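Local coordinates for HD-GYP domain-containing protein (Bdellovibrio bacteriovorus, PDB 3TM8), which binds two iron ions in an HD-GYP domain of the cyclic-di-GMP phosphodiesterase class, though its own hydrolytic activity is only inferred, at residues Ile26-Asp34 / Ile111-Glu122. Residues are numbered along the deposited sequence; the frame is centred on the assembly and turned at random. Where two conformers were deposited one is given.
Sequences IRVSTLRGD and IIQGSQQNNAEE. With DMS (dimethyl sulfoxide), chain G.
S29 and G114 bring the backbones closest, their CA atoms 4.5 Å apart, where the end of strand 23-27 and its short 3-10 turn lie against helix 105-125. Without a side chain on G114, the turn sits directly on the helix, and G114 CA approaches S29 O at 3.2 Å in a CA-H...O contact. S29 OG donates to G114 O (2.9 Å), from the face opposite the helical N-H of N118; with chi1 at 65° the hydroxyl sits between its own N and carbonyl carbon, turned to the helix. Beside it, S29 CB packs on the amide end of Q117. At one end, R32 bends at chi2 and lays its guanidinium almost coplanar with the Q113 amide: NH1 (2.8 Å) and NH2 (3.2 Å) both grip Q113 OE1, in its carbonyl plane. NH2 also donates to the oxygen of a dimethyl sulfoxide, probably from the crystallisation liquor, and NH1 to D110 O. At the other end R27 runs extended over the helix, its CD against E121 CB and one guanidinium face over E122 CA. N118 OD1 lies in the guanidinium plane and accepts from R27 NH1 (2.9 Å), which stands above the amide's carbonyl plane, off its lone pairs; NH2 forms a salt bridge with E122 OE1 (2.9 Å), met on the anti side. R27 NH2 has a second acidic partner in E125, and E122 OE2 binds S132. T30 CG2 abuts N118 CG at 3.4 Å. Waters link S29 O to I111 O and R27 N to N118 OD1. In this buried, mostly polar contact, guanidinium grips at both ends and the S29 bond to an already hydrogen-bonded G114 O between them would fix the register of the 3-10 turn along the helix.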
loop_
_atom_site.group_PDB
_atom_site.type_symbol
_atom_site.label_atom_id
_atom_site.label_comp_id
_atom_site.label_asym_id
_atom_site.label_seq_id
_atom_site.Cartn_x
_atom_site.Cartn_y
_atom_site.Cartn_z
ATOM N N ILE A 26 17.947 -2.627 3.766
ATOM C CA ILE A 26 17.161 -1.731 2.931
ATOM C C ILE A 26 15.870 -2.457 2.559
ATOM O O ILE A 26 15.828 -3.685 2.537
ATOM C CB ILE A 26 17.930 -1.283 1.657
ATOM C CG1 ILE A 26 18.275 -2.479 0.763
ATOM C CG2 ILE A 26 19.171 -0.470 2.026
ATOM C CD1 ILE A 26 18.654 -2.068 -0.656
ATOM N N ARG A 27 14.816 -1.706 2.272
ATOM C CA ARG A 27 13.569 -2.317 1.836
ATOM C C ARG A 27 13.576 -2.450 0.324
ATOM O O ARG A 27 13.925 -1.524 -0.399
ATOM C CB ARG A 27 12.363 -1.519 2.330
ATOM C CG ARG A 27 12.349 -1.402 3.840
ATOM C CD ARG A 27 11.000 -0.954 4.402
ATOM N NE ARG A 27 11.136 -0.751 5.833
ATOM C CZ ARG A 27 11.594 0.368 6.382
ATOM N NH1 ARG A 27 11.889 1.412 5.611
ATOM N NH2 ARG A 27 11.736 0.451 7.700
ATOM N N VAL A 28 13.190 -3.622 -0.156
ATOM C CA VAL A 28 13.330 -3.917 -1.572
ATOM C C VAL A 28 12.472 -3.017 -2.461
ATOM O O VAL A 28 12.810 -2.789 -3.618
ATOM C CB VAL A 28 13.075 -5.415 -1.844
ATOM C CG1 VAL A 28 13.027 -5.707 -3.338
ATOM C CG2 VAL A 28 14.160 -6.247 -1.159
ATOM N N SER A 29 11.378 -2.484 -1.920
ATOM C CA SER A 29 10.531 -1.611 -2.728
ATOM C C SER A 29 11.200 -0.283 -3.088
ATOM O O SER A 29 10.652 0.474 -3.876
ATOM C CB SER A 29 9.192 -1.354 -2.044
ATOM O OG SER A 29 9.384 -0.627 -0.855
ATOM N N THR A 30 12.370 -0.006 -2.512
ATOM C CA THR A 30 13.139 1.182 -2.869
ATOM C C THR A 30 14.046 0.978 -4.083
ATOM O O THR A 30 14.727 1.911 -4.497
ATOM C CB THR A 30 13.996 1.709 -1.691
ATOM O OG1 THR A 30 15.004 0.754 -1.349
ATOM C CG2 THR A 30 13.134 2.029 -0.476
ATOM N N LEU A 31 14.089 -0.239 -4.629
ATOM C CA LEU A 31 14.929 -0.535 -5.793
ATOM C C LEU A 31 14.050 -0.556 -7.034
ATOM O O LEU A 31 13.413 -1.566 -7.342
ATOM C CB LEU A 31 15.670 -1.865 -5.606
ATOM C CG LEU A 31 16.594 -1.875 -4.384
ATOM C CD1 LEU A 31 17.126 -3.290 -4.145
ATOM C CD2 LEU A 31 17.747 -0.874 -4.533
ATOM N N ARG A 32 13.973 0.585 -7.714
ATOM C CA ARG A 32 13.021 0.760 -8.798
ATOM C C ARG A 32 13.599 1.695 -9.840
ATOM O O ARG A 32 14.491 2.493 -9.543
ATOM C CB ARG A 32 11.705 1.373 -8.281
ATOM C CG ARG A 32 10.925 0.530 -7.272
ATOM C CD ARG A 32 10.243 -0.687 -7.918
ATOM N NE ARG A 32 9.568 -1.529 -6.922
ATOM C CZ ARG A 32 8.308 -1.376 -6.515
ATOM N NH1 ARG A 32 7.533 -0.445 -7.048
ATOM N NH2 ARG A 32 7.808 -2.180 -5.589
ATOM N N GLY A 33 13.076 1.610 -11.057
ATOM C CA GLY A 33 13.422 2.562 -12.090
ATOM C C GLY A 33 14.769 2.319 -12.736
ATOM O O GLY A 33 15.461 1.335 -12.444
ATOM N N ASP A 34 15.139 3.244 -13.615
ATOM C CA ASP A 34 16.293 3.076 -14.490
ATOM C C ASP A 34 17.627 3.602 -13.943
ATOM O O ASP A 34 18.661 3.443 -14.592
ATOM C CB ASP A 34 16.006 3.673 -15.880
ATOM C CG ASP A 34 15.724 5.170 -15.838
ATOM O OD1 ASP A 34 15.177 5.675 -14.835
ATOM O OD2 ASP A 34 16.055 5.849 -16.831
ATOM N N ILE A 111 8.765 3.850 -9.243
ATOM C CA ILE A 111 9.499 4.454 -8.146
ATOM C C ILE A 111 8.561 4.922 -7.039
ATOM O O ILE A 111 8.778 4.643 -5.866
ATOM C CB ILE A 111 10.376 5.624 -8.636
ATOM C CG1 ILE A 111 11.492 5.103 -9.553
ATOM C CG2 ILE A 111 10.942 6.395 -7.451
ATOM C CD1 ILE A 111 12.161 6.190 -10.367
ATOM N N ILE A 112 7.509 5.642 -7.413
ATOM C CA ILE A 112 6.638 6.238 -6.406
ATOM C C ILE A 112 5.831 5.174 -5.638
ATOM O O ILE A 112 5.711 5.252 -4.414
ATOM C CB ILE A 112 5.730 7.304 -7.028
ATOM C CG1 ILE A 112 6.592 8.496 -7.460
ATOM C CG2 ILE A 112 4.662 7.741 -6.042
ATOM C CD1 ILE A 112 5.903 9.424 -8.419
ATOM N N GLN A 113 5.302 4.177 -6.340
ATOM C CA GLN A 113 4.603 3.080 -5.668
ATOM C C GLN A 113 5.506 2.439 -4.618
ATOM O O GLN A 113 5.085 2.172 -3.488
ATOM C CB GLN A 113 4.131 2.038 -6.690
ATOM C CG GLN A 113 3.208 0.936 -6.149
ATOM C CD GLN A 113 3.926 -0.155 -5.398
ATOM O OE1 GLN A 113 5.117 -0.391 -5.581
ATOM N NE2 GLN A 113 3.184 -0.857 -4.557
ATOM N N GLY A 114 6.765 2.218 -4.983
ATOM C CA GLY A 114 7.680 1.551 -4.070
ATOM C C GLY A 114 8.081 2.433 -2.900
ATOM O O GLY A 114 8.321 1.958 -1.783
ATOM N N SER A 115 8.179 3.732 -3.157
ATOM C CA SER A 115 8.483 4.683 -2.100
ATOM C C SER A 115 7.332 4.767 -1.089
ATOM O O SER A 115 7.570 4.779 0.119
ATOM C CB SER A 115 8.782 6.063 -2.700
ATOM O OG SER A 115 9.113 6.979 -1.683
ATOM N N GLN A 116 6.092 4.827 -1.581
ATOM C CA GLN A 116 4.938 4.804 -0.688
ATOM C C GLN A 116 4.946 3.540 0.166
ATOM O O GLN A 116 4.693 3.587 1.371
ATOM C CB GLN A 116 3.628 4.877 -1.476
ATOM C CG GLN A 116 3.408 6.175 -2.242
ATOM C CD GLN A 116 3.207 7.379 -1.340
ATOM O OE1 GLN A 116 2.432 7.338 -0.380
ATOM N NE2 GLN A 116 3.918 8.463 -1.640
ATOM N N GLN A 117 5.270 2.406 -0.456
ATOM C CA GLN A 117 5.301 1.153 0.275
ATOM C C GLN A 117 6.369 1.209 1.357
ATOM O O GLN A 117 6.151 0.778 2.488
ATOM C CB GLN A 117 5.569 0.002 -0.684
ATOM C CG GLN A 117 5.482 -1.364 -0.057
ATOM C CD GLN A 117 5.721 -2.469 -1.055
ATOM O OE1 GLN A 117 5.536 -2.291 -2.261
ATOM N NE2 GLN A 117 6.166 -3.613 -0.562
ATOM N N ASN A 118 7.527 1.756 0.999
ATOM C CA ASN A 118 8.626 1.911 1.945
ATOM C C ASN A 118 8.222 2.762 3.139
ATOM O O ASN A 118 8.533 2.432 4.290
ATOM C CB ASN A 118 9.830 2.514 1.222
ATOM C CG ASN A 118 11.049 2.690 2.112
ATOM O OD1 ASN A 118 11.537 1.745 2.737
ATOM N ND2 ASN A 118 11.591 3.899 2.114
ATOM N N ASN A 119 7.522 3.862 2.865
ATOM C CA ASN A 119 7.113 4.774 3.925
ATOM C C ASN A 119 6.151 4.090 4.893
ATOM O O ASN A 119 6.216 4.296 6.104
ATOM C CB ASN A 119 6.439 6.019 3.349
ATOM C CG ASN A 119 7.348 6.818 2.432
ATOM O OD1 ASN A 119 8.579 6.701 2.470
ATOM N ND2 ASN A 119 6.741 7.645 1.595
ATOM N N ALA A 120 5.255 3.274 4.346
ATOM C CA ALA A 120 4.294 2.542 5.169
ATOM C C ALA A 120 5.002 1.517 6.045
ATOM O O ALA A 120 4.713 1.395 7.236
ATOM C CB ALA A 120 3.278 1.851 4.299
ATOM N N GLU A 121 5.940 0.780 5.454
ATOM C CA GLU A 121 6.685 -0.226 6.197
ATOM C C GLU A 121 7.454 0.420 7.342
ATOM O O GLU A 121 7.533 -0.130 8.436
ATOM C CB GLU A 121 7.640 -0.973 5.268
ATOM C CG GLU A 121 6.950 -1.827 4.207
ATOM C CD GLU A 121 7.936 -2.600 3.346
ATOM O OE1 GLU A 121 8.296 -2.108 2.250
ATOM O OE2 GLU A 121 8.350 -3.697 3.769
ATOM N N GLU A 122 8.030 1.589 7.086
ATOM C CA GLU A 122 8.784 2.288 8.117
ATOM C C GLU A 122 7.878 2.624 9.313
ATOM O O GLU A 122 8.271 2.467 10.462
ATOM C CB GLU A 122 9.451 3.531 7.527
ATOM C CG GLU A 122 9.964 4.525 8.539
ATOM C CD GLU A 122 11.173 4.057 9.297
ATOM O OE1 GLU A 122 11.829 3.085 8.864
ATOM O OE2 GLU A 122 11.472 4.683 10.335
HETATM S S DMS G . 9.854 -5.624 -4.993
HETATM O O DMS G . 9.167 -4.228 -4.113
HETATM C C1 DMS G . 8.856 -7.051 -4.495
HETATM C C2 DMS G . 9.441 -5.565 -6.756
HETATM O O HOH W 1 14.725 1.175 2.758
HETATM O O HOH W 2 13.884 3.514 6.430
HETATM O O HOH W 3 11.012 3.149 -4.981
HETATM O O HOH W 4 10.067 -3.643 0.637
#